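Local coordinates for sugar ABC transporter substrate-binding protein, BlMnBP1 (Bifidobacterium animalis subsp. lactis ATCC 27673, PDB 6I5R), which binds manno-oligosaccharides such as mannobiose as an extracellular solute-binding protein of an ABC transporter, probably delivering them for uptake during growth on beta-mannan, at residues F194-A199 / T263-S268. Residues are numbered along the deposited sequence; the frame is centred on the assembly and turned at random.
With ZN (zinc ion), chain G; ZN (zinc ion), chain L; BMA (beta-D-mannopyranose), chain B; BMA (beta-D-mannopyranose), chain C.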
ATOM      1  N   PHE A 194       9.579 -11.016  -7.299  1.00 16.39           N
ATOM      2  CA  PHE A 194       8.602 -12.087  -7.445  1.00 16.39           C
ATOM      3  C   PHE A 194       8.378 -12.836  -6.134  1.00 16.39           C
ATOM      4  O   PHE A 194       7.248 -13.207  -5.810  1.00 16.39           O
ATOM      5  CB  PHE A 194       9.102 -13.035  -8.554  1.00 17.20           C
ATOM      6  CG  PHE A 194       8.297 -14.279  -8.727  1.00 16.39           C
ATOM      7  CD1 PHE A 194       8.570 -15.415  -7.958  1.00 16.39           C
ATOM      8  CD2 PHE A 194       7.305 -14.349  -9.688  1.00 16.39           C
ATOM      9  CE1 PHE A 194       7.834 -16.571  -8.132  1.00 18.59           C
ATOM     10  CE2 PHE A 194       6.570 -15.507  -9.861  1.00 17.76           C
ATOM     11  CZ  PHE A 194       6.847 -16.622  -9.069  1.00 18.36           C
ATOM     12  N   VAL A 195       9.438 -13.052  -5.353  1.00 16.39           N
ATOM     13  CA  VAL A 195       9.299 -13.983  -4.238  1.00 16.39           C
ATOM     14  C   VAL A 195       8.430 -13.391  -3.131  1.00 20.52           C
ATOM     15  O   VAL A 195       7.805 -14.134  -2.371  1.00 16.39           O
ATOM     16  CB  VAL A 195      10.680 -14.416  -3.700  1.00 19.26           C
ATOM     17  CG1 VAL A 195      10.606 -14.972  -2.258  1.00 19.29           C
ATOM     18  CG2 VAL A 195      11.295 -15.464  -4.621  1.00 18.51           C
ATOM     19  N   GLU A 196       8.380 -12.070  -3.008  1.00 16.39           N
ATOM     20  CA  GLU A 196       7.543 -11.421  -2.004  1.00 16.39           C
ATOM     21  C   GLU A 196       6.122 -11.298  -2.547  1.00 16.40           C
ATOM     22  O   GLU A 196       5.859 -10.544  -3.492  1.00 16.39           O
ATOM     23  CB  GLU A 196       8.101 -10.053  -1.632  1.00 16.55           C
ATOM     24  CG  GLU A 196       9.475 -10.056  -1.028  1.00 17.71           C
ATOM     25  CD  GLU A 196       9.567 -10.815   0.294  1.00 23.85           C
ATOM     26  OE1 GLU A 196       8.746 -10.602   1.209  1.00 21.58           O
ATOM     27  OE2 GLU A 196      10.491 -11.630   0.416  1.00 17.21           O
ATOM     28  N   ASP A 197       5.194 -12.025  -1.949  1.00 16.39           N
ATOM     29  CA  ASP A 197       3.815 -11.935  -2.390  1.00 17.62           C
ATOM     30  C   ASP A 197       3.319 -10.490  -2.391  1.00 16.39           C
ATOM     31  O   ASP A 197       2.612 -10.072  -3.320  1.00 16.39           O
ATOM     32  CB  ASP A 197       2.916 -12.822  -1.518  1.00 19.98           C
ATOM     33  CG  ASP A 197       3.083 -14.288  -1.845  1.00 24.35           C
ATOM     34  OD1 ASP A 197       4.205 -14.660  -2.233  1.00 16.39           O
ATOM     35  OD2 ASP A 197       2.085 -15.051  -1.763  1.00 28.77           O
ATOM     36  N   TRP A 198       3.677  -9.713  -1.357  1.00 16.39           N
ATOM     37  CA  TRP A 198       3.138  -8.369  -1.239  1.00 16.39           C
ATOM     38  C   TRP A 198       3.730  -7.478  -2.329  1.00 16.39           C
ATOM     39  O   TRP A 198       3.067  -6.550  -2.791  1.00 16.39           O
ATOM     40  CB  TRP A 198       3.420  -7.777   0.140  1.00 17.77           C
ATOM     41  CG  TRP A 198       4.855  -7.758   0.458  1.00 16.39           C
ATOM     42  CD1 TRP A 198       5.544  -8.687   1.174  1.00 16.40           C
ATOM     43  CD2 TRP A 198       5.811  -6.772   0.046  1.00 16.86           C
ATOM     44  NE1 TRP A 198       6.869  -8.333   1.231  1.00 16.39           N
ATOM     45  CE2 TRP A 198       7.057  -7.171   0.531  1.00 16.96           C
ATOM     46  CE3 TRP A 198       5.729  -5.596  -0.703  1.00 16.39           C
ATOM     47  CZ2 TRP A 198       8.216  -6.426   0.311  1.00 16.39           C
ATOM     48  CZ3 TRP A 198       6.868  -4.871  -0.917  1.00 16.39           C
ATOM     49  CH2 TRP A 198       8.097  -5.291  -0.423  1.00 16.39           C
ATOM     50  N   ALA A 199       4.962  -7.766  -2.764  1.00 16.39           N
ATOM     51  CA  ALA A 199       5.548  -6.938  -3.814  1.00 17.86           C
ATOM     52  C   ALA A 199       4.863  -7.192  -5.161  1.00 19.35           C
ATOM     53  O   ALA A 199       4.722  -6.282  -5.989  1.00 16.39           O
ATOM     54  CB  ALA A 199       7.045  -7.202  -3.924  1.00 16.39           C
ATOM     55  N   THR A 263      14.444 -14.107  -6.400  1.00 16.39           N
ATOM     56  CA  THR A 263      14.655 -12.720  -6.014  1.00 17.17           C
ATOM     57  C   THR A 263      14.762 -12.592  -4.500  1.00 18.99           C
ATOM     58  O   THR A 263      14.269 -13.433  -3.736  1.00 16.39           O
ATOM     59  CB  THR A 263      13.522 -11.818  -6.499  1.00 16.39           C
ATOM     60  OG1 THR A 263      12.279 -12.212  -5.924  1.00 16.39           O
ATOM     61  CG2 THR A 263      13.450 -11.862  -8.013  1.00 16.39           C
ATOM     62  N   ASP A 264      15.376 -11.495  -4.060  1.00 16.39           N
ATOM     63  CA  ASP A 264      15.526 -11.248  -2.632  1.00 18.07           C
ATOM     64  C   ASP A 264      15.285  -9.782  -2.297  1.00 19.30           C
ATOM     65  O   ASP A 264      16.031  -8.900  -2.729  1.00 16.39           O
ATOM     66  CB  ASP A 264      16.905 -11.683  -2.149  1.00 17.21           C
ATOM     67  CG  ASP A 264      17.083 -11.438  -0.680  1.00 19.07           C
ATOM     68  OD1 ASP A 264      16.404 -12.126   0.127  1.00 21.54           O
ATOM     69  OD2 ASP A 264      17.856 -10.525  -0.334  1.00 18.33           O
ATOM     70  N   TRP A 265      14.278  -9.550  -1.456  1.00 16.39           N
ATOM     71  CA  TRP A 265      13.812  -8.200  -1.164  1.00 16.39           C
ATOM     72  C   TRP A 265      14.880  -7.359  -0.477  1.00 16.39           C
ATOM     73  O   TRP A 265      15.165  -6.232  -0.907  1.00 16.39           O
ATOM     74  CB  TRP A 265      12.549  -8.293  -0.308  1.00 16.39           C
ATOM     75  CG  TRP A 265      12.182  -7.031   0.358  1.00 18.20           C
ATOM     76  CD1 TRP A 265      12.073  -6.840   1.689  1.00 16.52           C
ATOM     77  CD2 TRP A 265      11.913  -5.757  -0.258  1.00 16.39           C
ATOM     78  NE1 TRP A 265      11.721  -5.548   1.959  1.00 16.39           N
ATOM     79  CE2 TRP A 265      11.605  -4.860   0.778  1.00 16.39           C
ATOM     80  CE3 TRP A 265      11.877  -5.297  -1.581  1.00 17.53           C
ATOM     81  CZ2 TRP A 265      11.276  -3.513   0.550  1.00 16.39           C
ATOM     82  CZ3 TRP A 265      11.534  -3.940  -1.815  1.00 18.38           C
ATOM     83  CH2 TRP A 265      11.245  -3.073  -0.747  1.00 19.60           C
ATOM     84  N   GLU A 266      15.491  -7.888   0.584  1.00 16.39           N
ATOM     85  CA  GLU A 266      16.374  -7.074   1.411  1.00 16.39           C
ATOM     86  C   GLU A 266      17.615  -6.655   0.650  1.00 18.48           C
ATOM     87  O   GLU A 266      18.066  -5.516   0.781  1.00 16.86           O
ATOM     88  CB  GLU A 266      16.769  -7.832   2.673  1.00 21.77           C
ATOM     89  CG  GLU A 266      15.633  -7.978   3.662  1.00 19.47           C
ATOM     90  CD  GLU A 266      15.174  -6.652   4.242  1.00 22.38           C
ATOM     91  OE1 GLU A 266      15.840  -5.630   4.006  1.00 28.77           O
ATOM     92  OE2 GLU A 266      14.167  -6.625   4.972  1.00 32.37           O
ATOM     93  N   SER A 267      18.189  -7.567  -0.136  1.00 16.39           N
ATOM     94  CA  SER A 267      19.341  -7.194  -0.956  1.00 19.17           C
ATOM     95  C   SER A 267      18.935  -6.301  -2.115  1.00 17.98           C
ATOM     96  O   SER A 267      19.768  -5.528  -2.602  1.00 16.39           O
ATOM     97  CB  SER A 267      20.081  -8.433  -1.486  1.00 17.86           C
ATOM     98  OG  SER A 267      19.229  -9.366  -2.120  1.00 17.97           O
ATOM     99  N   SER A 268      17.678  -6.378  -2.567  1.00 16.39           N
ATOM    100  CA  SER A 268      17.266  -5.517  -3.676  1.00 16.39           C
ATOM    101  C   SER A 268      17.373  -4.046  -3.294  1.00 23.34           C
ATOM    102  O   SER A 268      17.617  -3.199  -4.159  1.00 16.39           O
ATOM    103  CB  SER A 268      15.843  -5.867  -4.134  1.00 16.39           C
ATOM    104  OG  SER A 268      14.840  -5.239  -3.371  1.00 16.39           O
TER
HETATM  105 ZN    ZN G 507       4.861 -16.677  -1.977  1.00 19.94          ZN
HETATM  106 ZN    ZN L 512       8.283 -12.019   2.851  1.00 76.24          ZN
HETATM  107  C1  BMA B   1      10.952  -4.999   5.804  1.00 18.17           C
HETATM  108  C2  BMA B   1      10.523  -3.588   5.326  1.00 21.61           C
HETATM  109  C3  BMA B   1       9.023  -3.583   5.061  1.00 16.39           C
HETATM  110  C4  BMA B   1       8.602  -4.796   4.272  1.00 20.05           C
HETATM  111  C5  BMA B   1       9.154  -6.084   4.898  1.00 20.69           C
HETATM  112  C6  BMA B   1       8.716  -7.315   4.143  1.00 20.11           C
HETATM  113  O1  BMA B   1      12.339  -4.914   5.853  1.00 24.79           O
HETATM  114  O2  BMA B   1      11.178  -3.346   4.041  1.00 16.39           O
HETATM  115  O3  BMA B   1       8.621  -2.430   4.405  1.00 16.39           O
HETATM  116  O4  BMA B   1       7.177  -4.890   4.236  1.00 16.39           O
HETATM  117  O5  BMA B   1      10.570  -5.996   4.934  1.00 16.39           O
HETATM  118  O6  BMA B   1       8.938  -8.415   5.032  1.00 21.14           O
HETATM  119  C1  BMA C   2       6.461  -4.084   3.340  1.00 16.39           C
HETATM  120  C2  BMA C   2       5.192  -4.935   3.035  1.00 17.14           C
HETATM  121  C3  BMA C   2       4.262  -4.107   2.204  1.00 18.09           C
HETATM  122  C4  BMA C   2       4.073  -2.712   2.792  1.00 16.39           C
HETATM  123  C5  BMA C   2       5.421  -2.020   3.003  1.00 17.65           C
HETATM  124  C6  BMA C   2       5.261  -0.662   3.658  1.00 16.39           C
HETATM  125  O2  BMA C   2       4.454  -5.204   4.226  1.00 16.39           O
HETATM  126  O3  BMA C   2       2.976  -4.715   2.042  1.00 16.39           O
HETATM  127  O4  BMA C   2       3.320  -1.961   1.876  1.00 16.39           O
HETATM  128  O5  BMA C   2       6.201  -2.845   3.884  1.00 16.39           O
HETATM  129  O6  BMA C   2       4.718  -0.802   4.982  1.00 16.39           O
HETATM  130  O   HOH W   1       6.557 -16.240  -3.056  1.00 16.39           O
HETATM  131  O   HOH W   2      12.642 -11.807  -1.074  1.00 16.39           O
HETATM  132  O   HOH W   3       9.809 -13.796   1.911  1.00 30.71           O
HETATM  133  O   HOH W   4       3.629 -17.330  -3.550  1.00 16.62           O
HETATM  134  O   HOH W   5       8.944 -11.102   4.095  1.00 32.40           O
HETATM  135  O   HOH W   6       6.680 -11.251   3.142  1.00 28.57           O
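W198 drives the edge of its indole into the face of W265, a T-shaped pair with six-membered ring centroids 4.9 Å apart and planes at 89°. Leaving the backbone, W198 CB lies near O3 of the chain C mannose. CG is set between the backbone N and the carbonyl carbon (chi1 57°), which, with the ring roughly perpendicular to the CA-CB-CG plane, presents one indole face to that sugar. CD2 lies 3.6 Å from C2 of the chain C mannose, a CH-pi contact with C2 over the centre of the indole, and CE3 continues beneath C3. E196 CB and A199 CB pack toward the rim of the opposite face. NE1 donates a bent bond (2.9 Å) to E196 OE1, which lies out of the indole plane, offers its anti lone pair and also ligates a zinc ion. At the far tip, W198 CH2 ends 3.7 Å from W265 CE2, above the ring centre.

W265 points NE1 at the chain B mannose, giving O2 a hydrogen bond of 3.1 Å and O5 a weak one, while E266 OE2 accepts from the sugar's O1. W198 also reaches C6 of this mannose with its pyrrole side. Bent at chi2, E196 lays CG on W265 CB at 3.6 Å, and a water links OE2 to W265 N. Farther from the sugar, V195 N donates a nearly straight bond to T263 OG1 (3.0 Å, 163°), tying the loops ahead of the helices.

In this periplasmic-binding-protein fold, the contact joins the starts of helices 197-201 and 265-273 at the mannobiose pocket; an aromatic platform stacked on a pyranose is characteristic of carbohydrate-binding sites. Both tryptophans rest on L282 of strand 277-283, Q289 and M290 of helix 286-291 touch W265, and F194 packs against helix 409-420.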